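Local structure of light harvesting complex 1 Protein W (Rhodopseudomonas palustris, 6Z5S) at residues Ala11-Thr15 with Gly80-Gly85; Ala19-Ala23 with Val88-Phe92. The protein probably occupies a break in the light-harvesting 1 ring around the reaction centre, where the gap may let quinones pass. All blocks are in the same frame, centred on the assembly; numbering follows the deposited sequence.

Contacts 1 and 2 are successive stations along one interface, where helix 10-24 runs beside helix 67-89. Contact 1 lies close to the centre of the chain, and none of its touching residues is exposed; contact 2, about 12 Å away between centres, sits further out, where the chain at 88-92 makes a type I turn and Phe91 is exposed at the margin. Both are backed by helix 37-57. They meet directly, with Gly85 O of the first 3.7 Å from Ala19 CB of the second. The chemistry shifts on the way: threonines, glycines, Val84 and one aromatic ring in contact 1, alanines fitted against bulky phenylalanines in contact 2, with an arginine at its partly exposed edge.

Contact 1: residues Ala11-Thr15 with Gly80-Gly85; sequences AFVAT and GTLFVG
Phe12 reaches its ring across to helix 67-89 and carries a large share of the contact, with Thr15 and Thr81. Its CD1 corner meets Val84, with CG1 3.6 Å away and approaching obliquely, while Val84 CB lies in the ring plane at the edge. Chi1 of -76° sets the ring anti to the carbonyl carbon of Phe12, which sends it across toward helix 67-89, to Gly80. There Phe12 CE1 is 3.6 Å from Gly80 O, and CZ lies close to Gly80 CA and C. An alanine in place of Phe12 would probably open a gap beside Gly80 and leave the Val84 methyls without their aromatic neighbour.

The same Val84 CG1 reaches Thr15, whose CG2 is 3.9 Å from it. Thr15 CG2 is also 3.7 Å from Gly85 CA and 3.5 Å from Thr81 CG2, so the two threonines touch methyl to methyl as their side chains cross obliquely.

The helices themselves run side by side in the same direction, 26° apart with axes 9.5 Å from each other at these segments. Helix 37-57 completes a three-helix bundle, packing on Ala11 through Thr48 and on Leu82 through Met41 and Pro45; Leu82 faces away from helix 10-24 and touches a bacteriochlorophyll a.

Polar groups take a minor part. Thr81 OG1 stands above one face of the Phe12 ring, offset toward its rim, and faces Ala11 CB at 3.9 Å; its hydrogen bond goes to Pro77 O, one turn back on its own helix. Thr15 OG1 also turns back, toward Ala11 O, but the modelled length is too short to be trusted in detail.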
ATOM      1  N   ALA A  11      14.300 -21.248 -48.009  1.00 82.37           N
ATOM      2  CA  ALA A  11      13.208 -21.542 -47.092  1.00 82.37           C
ATOM      3  C   ALA A  11      12.181 -20.422 -47.083  1.00 82.37           C
ATOM      4  O   ALA A  11      10.979 -20.669 -47.223  1.00 82.37           O
ATOM      5  CB  ALA A  11      13.759 -21.769 -45.687  1.00 82.37           C
ATOM      6  N   PHE A  12      12.635 -19.179 -46.930  1.00 81.31           N
ATOM      7  CA  PHE A  12      11.698 -18.069 -46.810  1.00 81.31           C
ATOM      8  C   PHE A  12      10.913 -17.855 -48.097  1.00 81.31           C
ATOM      9  O   PHE A  12       9.693 -17.658 -48.057  1.00 81.31           O
ATOM     10  CB  PHE A  12      12.443 -16.798 -46.412  1.00 81.31           C
ATOM     11  CG  PHE A  12      12.841 -16.764 -44.969  1.00 81.31           C
ATOM     12  CD1 PHE A  12      11.911 -16.477 -43.989  1.00 81.31           C
ATOM     13  CD2 PHE A  12      14.141 -17.033 -44.591  1.00 81.31           C
ATOM     14  CE1 PHE A  12      12.271 -16.450 -42.663  1.00 81.31           C
ATOM     15  CE2 PHE A  12      14.507 -17.006 -43.263  1.00 81.31           C
ATOM     16  CZ  PHE A  12      13.569 -16.716 -42.297  1.00 81.31           C
ATOM     17  N   VAL A  13      11.581 -17.903 -49.251  1.00 83.34           N
ATOM     18  CA  VAL A  13      10.876 -17.651 -50.503  1.00 83.34           C
ATOM     19  C   VAL A  13       9.937 -18.802 -50.835  1.00 83.34           C
ATOM     20  O   VAL A  13       8.821 -18.585 -51.316  1.00 83.34           O
ATOM     21  CB  VAL A  13      11.871 -17.374 -51.645  1.00 83.34           C
ATOM     22  CG1 VAL A  13      12.637 -16.102 -51.372  1.00 83.34           C
ATOM     23  CG2 VAL A  13      12.826 -18.534 -51.824  1.00 83.34           C
ATOM     24  N   ALA A  14      10.358 -20.041 -50.574  1.00 83.54           N
ATOM     25  CA  ALA A  14       9.482 -21.175 -50.840  1.00 83.54           C
ATOM     26  C   ALA A  14       8.282 -21.169 -49.903  1.00 83.54           C
ATOM     27  O   ALA A  14       7.170 -21.539 -50.301  1.00 83.54           O
ATOM     28  CB  ALA A  14      10.264 -22.479 -50.712  1.00 83.54           C
ATOM     29  N   THR A  15       8.481 -20.731 -48.660  1.00 84.13           N
ATOM     30  CA  THR A  15       7.365 -20.600 -47.738  1.00 84.13           C
ATOM     31  C   THR A  15       6.409 -19.515 -48.195  1.00 84.13           C
ATOM     32  O   THR A  15       5.190 -19.689 -48.126  1.00 84.13           O
ATOM     33  CB  THR A  15       7.883 -20.296 -46.340  1.00 84.13           C
ATOM     34  OG1 THR A  15       8.940 -21.209 -46.032  1.00 84.13           O
ATOM     35  CG2 THR A  15       6.770 -20.433 -45.319  1.00 84.13           C
ATOM     36  N   GLY A  80      12.348 -18.945 -38.089  1.00 76.66           N
ATOM     37  CA  GLY A  80      11.850 -17.764 -38.769  1.00 76.66           C
ATOM     38  C   GLY A  80      10.794 -18.091 -39.801  1.00 76.66           C
ATOM     39  O   GLY A  80       9.910 -17.277 -40.077  1.00 76.66           O
ATOM     40  N   THR A  81      10.859 -19.289 -40.375  1.00 76.73           N
ATOM     41  CA  THR A  81       9.848 -19.713 -41.326  1.00 76.73           C
ATOM     42  C   THR A  81       8.522 -19.974 -40.631  1.00 76.73           C
ATOM     43  O   THR A  81       7.451 -19.669 -41.174  1.00 76.73           O
ATOM     44  CB  THR A  81      10.331 -20.963 -42.043  1.00 76.73           C
ATOM     45  OG1 THR A  81      11.588 -20.693 -42.671  1.00 76.73           O
ATOM     46  CG2 THR A  81       9.365 -21.335 -43.077  1.00 76.73           C
ATOM     47  N   LEU A  82       8.584 -20.542 -39.426  1.00 76.34           N
ATOM     48  CA  LEU A  82       7.392 -20.733 -38.609  1.00 76.34           C
ATOM     49  C   LEU A  82       6.604 -19.443 -38.448  1.00 76.34           C
ATOM     50  O   LEU A  82       5.393 -19.481 -38.209  1.00 76.34           O
ATOM     51  CB  LEU A  82       7.790 -21.278 -37.238  1.00 76.34           C
ATOM     52  CG  LEU A  82       6.816 -22.210 -36.529  1.00 76.34           C
ATOM     53  CD1 LEU A  82       6.576 -23.449 -37.358  1.00 76.34           C
ATOM     54  CD2 LEU A  82       7.360 -22.582 -35.168  1.00 76.34           C
ATOM     55  N   PHE A  83       7.270 -18.297 -38.575  1.00 78.92           N
ATOM     56  CA  PHE A  83       6.629 -16.991 -38.513  1.00 78.92           C
ATOM     57  C   PHE A  83       6.314 -16.416 -39.886  1.00 78.92           C
ATOM     58  O   PHE A  83       5.266 -15.790 -40.060  1.00 78.92           O
ATOM     59  CB  PHE A  83       7.512 -16.002 -37.750  1.00 78.92           C
ATOM     60  CG  PHE A  83       7.394 -16.109 -36.260  1.00 78.92           C
ATOM     61  CD1 PHE A  83       6.414 -15.412 -35.580  1.00 78.92           C
ATOM     62  CD2 PHE A  83       8.267 -16.903 -35.540  1.00 78.92           C
ATOM     63  CE1 PHE A  83       6.305 -15.505 -34.207  1.00 78.92           C
ATOM     64  CE2 PHE A  83       8.164 -17.003 -34.170  1.00 78.92           C
ATOM     65  CZ  PHE A  83       7.181 -16.304 -33.502  1.00 78.92           C
ATOM     66  N   VAL A  84       7.199 -16.608 -40.868  1.00 80.40           N
ATOM     67  CA  VAL A  84       6.984 -16.004 -42.177  1.00 80.40           C
ATOM     68  C   VAL A  84       5.853 -16.686 -42.930  1.00 80.40           C
ATOM     69  O   VAL A  84       5.281 -16.091 -43.847  1.00 80.40           O
ATOM     70  CB  VAL A  84       8.269 -16.026 -43.026  1.00 80.40           C
ATOM     71  CG1 VAL A  84       8.455 -17.374 -43.690  1.00 80.40           C
ATOM     72  CG2 VAL A  84       8.234 -14.929 -44.066  1.00 80.40           C
ATOM     73  N   GLY A  85       5.515 -17.920 -42.576  1.00 82.20           N
ATOM     74  CA  GLY A  85       4.380 -18.583 -43.174  1.00 82.20           C
ATOM     75  C   GLY A  85       3.080 -17.825 -42.979  1.00 82.20           C
ATOM     76  O   GLY A  85       2.444 -17.379 -43.942  1.00 82.20           O
TER

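Contact 2: residues Ala19-Ala23 with Val88-Phe92; sequences ARVLA and VFWFF
Ala19 and Ala23, one turn apart on helix 10-24, provide the shallow places into which the larger side chains of Val88-Phe92 settle. The backbones come close here, with CA atoms 4.8 Å apart for Ala19 and Phe89. Val88 CG1 lies against Ala19 CB at 3.6 Å, and the start of the Phe89 side chain flanks the same methyl.

Phe89 is the main bump. A chi1 of 161°, placing CG opposite the backbone N, turns the ring against Ala23 and Leu22: its CD1 is 3.7 Å from Ala23 CB and 3.4 Å from Leu22 CD1, both approaching obliquely, and the Leu22 side chain runs at about a right angle to it. Ala19 O lies at the ring edge. Tyr32, Ala36 and Ser40 enclose the ring further, so it wedges between helix 10-24, the beginning of helix 37-57 and the segment leading into it.

A type I turn from Phe89 to Phe92, with Phe92 N bonded to Phe89 O, brings the next bump round. Phe92 CB fits against Ala23 CB at 3.5 Å, and its ring presents an edge to Ala23 O; Ala26 and Tyr32 also pack on it.

On the outer side Arg20 arches over, its chain bent at chi2 and chi3 to bring the guanidinium beside Phe91 CB. NH1 sits at the edge of the Phe91 ring, not over a face, so this is no cation-pi stack. NH2 faces Phe91 O at a poor angle for a bond and Phe92 N as a fellow donor. Shape complementarity between apolar groups therefore does most of the holding, and the arginine adds contact at a partly exposed edge without a hydrogen bond to Val88-Phe92.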
ATOM      1  N   ALA A  19       2.570 -20.333 -49.112  1.00 85.93           N
ATOM      2  CA  ALA A  19       1.555 -19.581 -48.391  1.00 85.93           C
ATOM      3  C   ALA A  19       0.688 -18.780 -49.347  1.00 85.93           C
ATOM      4  O   ALA A  19      -0.531 -18.719 -49.176  1.00 85.93           O
ATOM      5  CB  ALA A  19       2.209 -18.668 -47.358  1.00 85.93           C
ATOM      6  N   ARG A  20       1.291 -18.178 -50.374  1.00 86.98           N
ATOM      7  CA  ARG A  20       0.508 -17.486 -51.390  1.00 86.98           C
ATOM      8  C   ARG A  20      -0.392 -18.454 -52.143  1.00 86.98           C
ATOM      9  O   ARG A  20      -1.556 -18.143 -52.429  1.00 86.98           O
ATOM     10  CB  ARG A  20       1.442 -16.759 -52.357  1.00 86.98           C
ATOM     11  CG  ARG A  20       0.747 -15.964 -53.448  1.00 86.98           C
ATOM     12  CD  ARG A  20       0.333 -14.597 -52.944  1.00 86.98           C
ATOM     13  NE  ARG A  20      -0.832 -14.685 -52.073  1.00 86.98           N
ATOM     14  CZ  ARG A  20      -1.374 -13.651 -51.445  1.00 86.98           C
ATOM     15  NH1 ARG A  20      -0.855 -12.442 -51.596  1.00 86.98           N
ATOM     16  NH2 ARG A  20      -2.439 -13.831 -50.674  1.00 86.98           N
ATOM     17  N   VAL A  21       0.127 -19.640 -52.465  1.00 82.95           N
ATOM     18  CA  VAL A  21      -0.663 -20.634 -53.184  1.00 82.95           C
ATOM     19  C   VAL A  21      -1.905 -20.998 -52.384  1.00 82.95           C
ATOM     20  O   VAL A  21      -3.036 -20.868 -52.862  1.00 82.95           O
ATOM     21  CB  VAL A  21       0.186 -21.876 -53.495  1.00 82.95           C
ATOM     22  CG1 VAL A  21      -0.708 -23.058 -53.797  1.00 82.95           C
ATOM     23  CG2 VAL A  21       1.108 -21.605 -54.663  1.00 82.95           C
ATOM     24  N   LEU A  22      -1.711 -21.450 -51.144  1.00 85.66           N
ATOM     25  CA  LEU A  22      -2.866 -21.855 -50.353  1.00 85.66           C
ATOM     26  C   LEU A  22      -3.696 -20.675 -49.872  1.00 85.66           C
ATOM     27  O   LEU A  22      -4.833 -20.879 -49.439  1.00 85.66           O
ATOM     28  CB  LEU A  22      -2.431 -22.730 -49.174  1.00 85.66           C
ATOM     29  CG  LEU A  22      -1.421 -22.234 -48.142  1.00 85.66           C
ATOM     30  CD1 LEU A  22      -2.094 -21.406 -47.076  1.00 85.66           C
ATOM     31  CD2 LEU A  22      -0.691 -23.416 -47.519  1.00 85.66           C
ATOM     32  N   ALA A  23      -3.173 -19.451 -49.942  1.00 86.17           N
ATOM     33  CA  ALA A  23      -3.994 -18.281 -49.674  1.00 86.17           C
ATOM     34  C   ALA A  23      -4.927 -17.996 -50.837  1.00 86.17           C
ATOM     35  O   ALA A  23      -6.062 -17.557 -50.635  1.00 86.17           O
ATOM     36  CB  ALA A  23      -3.106 -17.073 -49.394  1.00 86.17           C
ATOM     37  N   VAL A  88       2.721 -14.208 -44.569  1.00 85.15           N
ATOM     38  CA  VAL A  88       2.537 -14.235 -46.012  1.00 85.15           C
ATOM     39  C   VAL A  88       1.145 -14.740 -46.352  1.00 85.15           C
ATOM     40  O   VAL A  88       0.492 -14.228 -47.268  1.00 85.15           O
ATOM     41  CB  VAL A  88       3.629 -15.084 -46.683  1.00 85.15           C
ATOM     42  CG1 VAL A  88       3.269 -15.356 -48.128  1.00 85.15           C
ATOM     43  CG2 VAL A  88       4.962 -14.376 -46.607  1.00 85.15           C
ATOM     44  N   PHE A  89       0.655 -15.737 -45.612  1.00 88.35           N
ATOM     45  CA  PHE A  89      -0.693 -16.224 -45.877  1.00 88.35           C
ATOM     46  C   PHE A  89      -1.741 -15.159 -45.594  1.00 88.35           C
ATOM     47  O   PHE A  89      -2.763 -15.101 -46.284  1.00 88.35           O
ATOM     48  CB  PHE A  89      -1.000 -17.467 -45.050  1.00 88.35           C
ATOM     49  CG  PHE A  89      -2.465 -17.740 -44.919  1.00 88.35           C
ATOM     50  CD1 PHE A  89      -3.153 -18.354 -45.940  1.00 88.35           C
ATOM     51  CD2 PHE A  89      -3.163 -17.351 -43.791  1.00 88.35           C
ATOM     52  CE1 PHE A  89      -4.497 -18.592 -45.837  1.00 88.35           C
ATOM     53  CE2 PHE A  89      -4.512 -17.587 -43.686  1.00 88.35           C
ATOM     54  CZ  PHE A  89      -5.179 -18.209 -44.710  1.00 88.35           C
ATOM     55  N   TRP A  90      -1.501 -14.308 -44.593  1.00 94.15           N
ATOM     56  CA  TRP A  90      -2.484 -13.313 -44.179  1.00 94.15           C
ATOM     57  C   TRP A  90      -2.995 -12.475 -45.337  1.00 94.15           C
ATOM     58  O   TRP A  90      -4.082 -11.890 -45.251  1.00 94.15           O
ATOM     59  CB  TRP A  90      -1.878 -12.407 -43.110  1.00 94.15           C
ATOM     60  CG  TRP A  90      -2.868 -11.518 -42.442  1.00 94.15           C
ATOM     61  CD1 TRP A  90      -2.726 -10.188 -42.195  1.00 94.15           C
ATOM     62  CD2 TRP A  90      -4.154 -11.889 -41.924  1.00 94.15           C
ATOM     63  NE1 TRP A  90      -3.841  -9.703 -41.559  1.00 94.15           N
ATOM     64  CE2 TRP A  90      -4.732 -10.728 -41.380  1.00 94.15           C
ATOM     65  CE3 TRP A  90      -4.871 -13.089 -41.867  1.00 94.15           C
ATOM     66  CZ2 TRP A  90      -5.993 -10.730 -40.790  1.00 94.15           C
ATOM     67  CZ3 TRP A  90      -6.121 -13.088 -41.282  1.00 94.15           C
ATOM     68  CH2 TRP A  90      -6.670 -11.917 -40.751  1.00 94.15           C
ATOM     69  N   PHE A  91      -2.248 -12.420 -46.434  1.00 93.01           N
ATOM     70  CA  PHE A  91      -2.747 -11.755 -47.622  1.00 93.01           C
ATOM     71  C   PHE A  91      -3.973 -12.446 -48.207  1.00 93.01           C
ATOM     72  O   PHE A  91      -4.663 -11.841 -49.027  1.00 93.01           O
ATOM     73  CB  PHE A  91      -1.626 -11.655 -48.644  1.00 93.01           C
ATOM     74  CG  PHE A  91      -0.609 -10.613 -48.313  1.00 93.01           C
ATOM     75  CD1 PHE A  91      -0.710  -9.877 -47.146  1.00 93.01           C
ATOM     76  CD2 PHE A  91       0.444 -10.357 -49.170  1.00 93.01           C
ATOM     77  CE1 PHE A  91       0.221  -8.913 -46.837  1.00 93.01           C
ATOM     78  CE2 PHE A  91       1.378  -9.391 -48.866  1.00 93.01           C
ATOM     79  CZ  PHE A  91       1.267  -8.668 -47.698  1.00 93.01           C
ATOM     80  N   PHE A  92      -4.274 -13.678 -47.791  1.00 95.54           N
ATOM     81  CA  PHE A  92      -5.558 -14.286 -48.132  1.00 95.54           C
ATOM     82  C   PHE A  92      -6.711 -13.415 -47.656  1.00 95.54           C
ATOM     83  O   PHE A  92      -7.508 -12.918 -48.459  1.00 95.54           O
ATOM     84  CB  PHE A  92      -5.669 -15.680 -47.515  1.00 95.54           C
ATOM     85  CG  PHE A  92      -7.085 -16.168 -47.366  1.00 95.54           C
ATOM     86  CD1 PHE A  92      -7.797 -16.605 -48.462  1.00 95.54           C
ATOM     87  CD2 PHE A  92      -7.702 -16.192 -46.132  1.00 95.54           C
ATOM     88  CE1 PHE A  92      -9.089 -17.054 -48.331  1.00 95.54           C
ATOM     89  CE2 PHE A  92      -9.001 -16.638 -46.003  1.00 95.54           C
ATOM     90  CZ  PHE A  92      -9.691 -17.072 -47.101  1.00 95.54           C
TER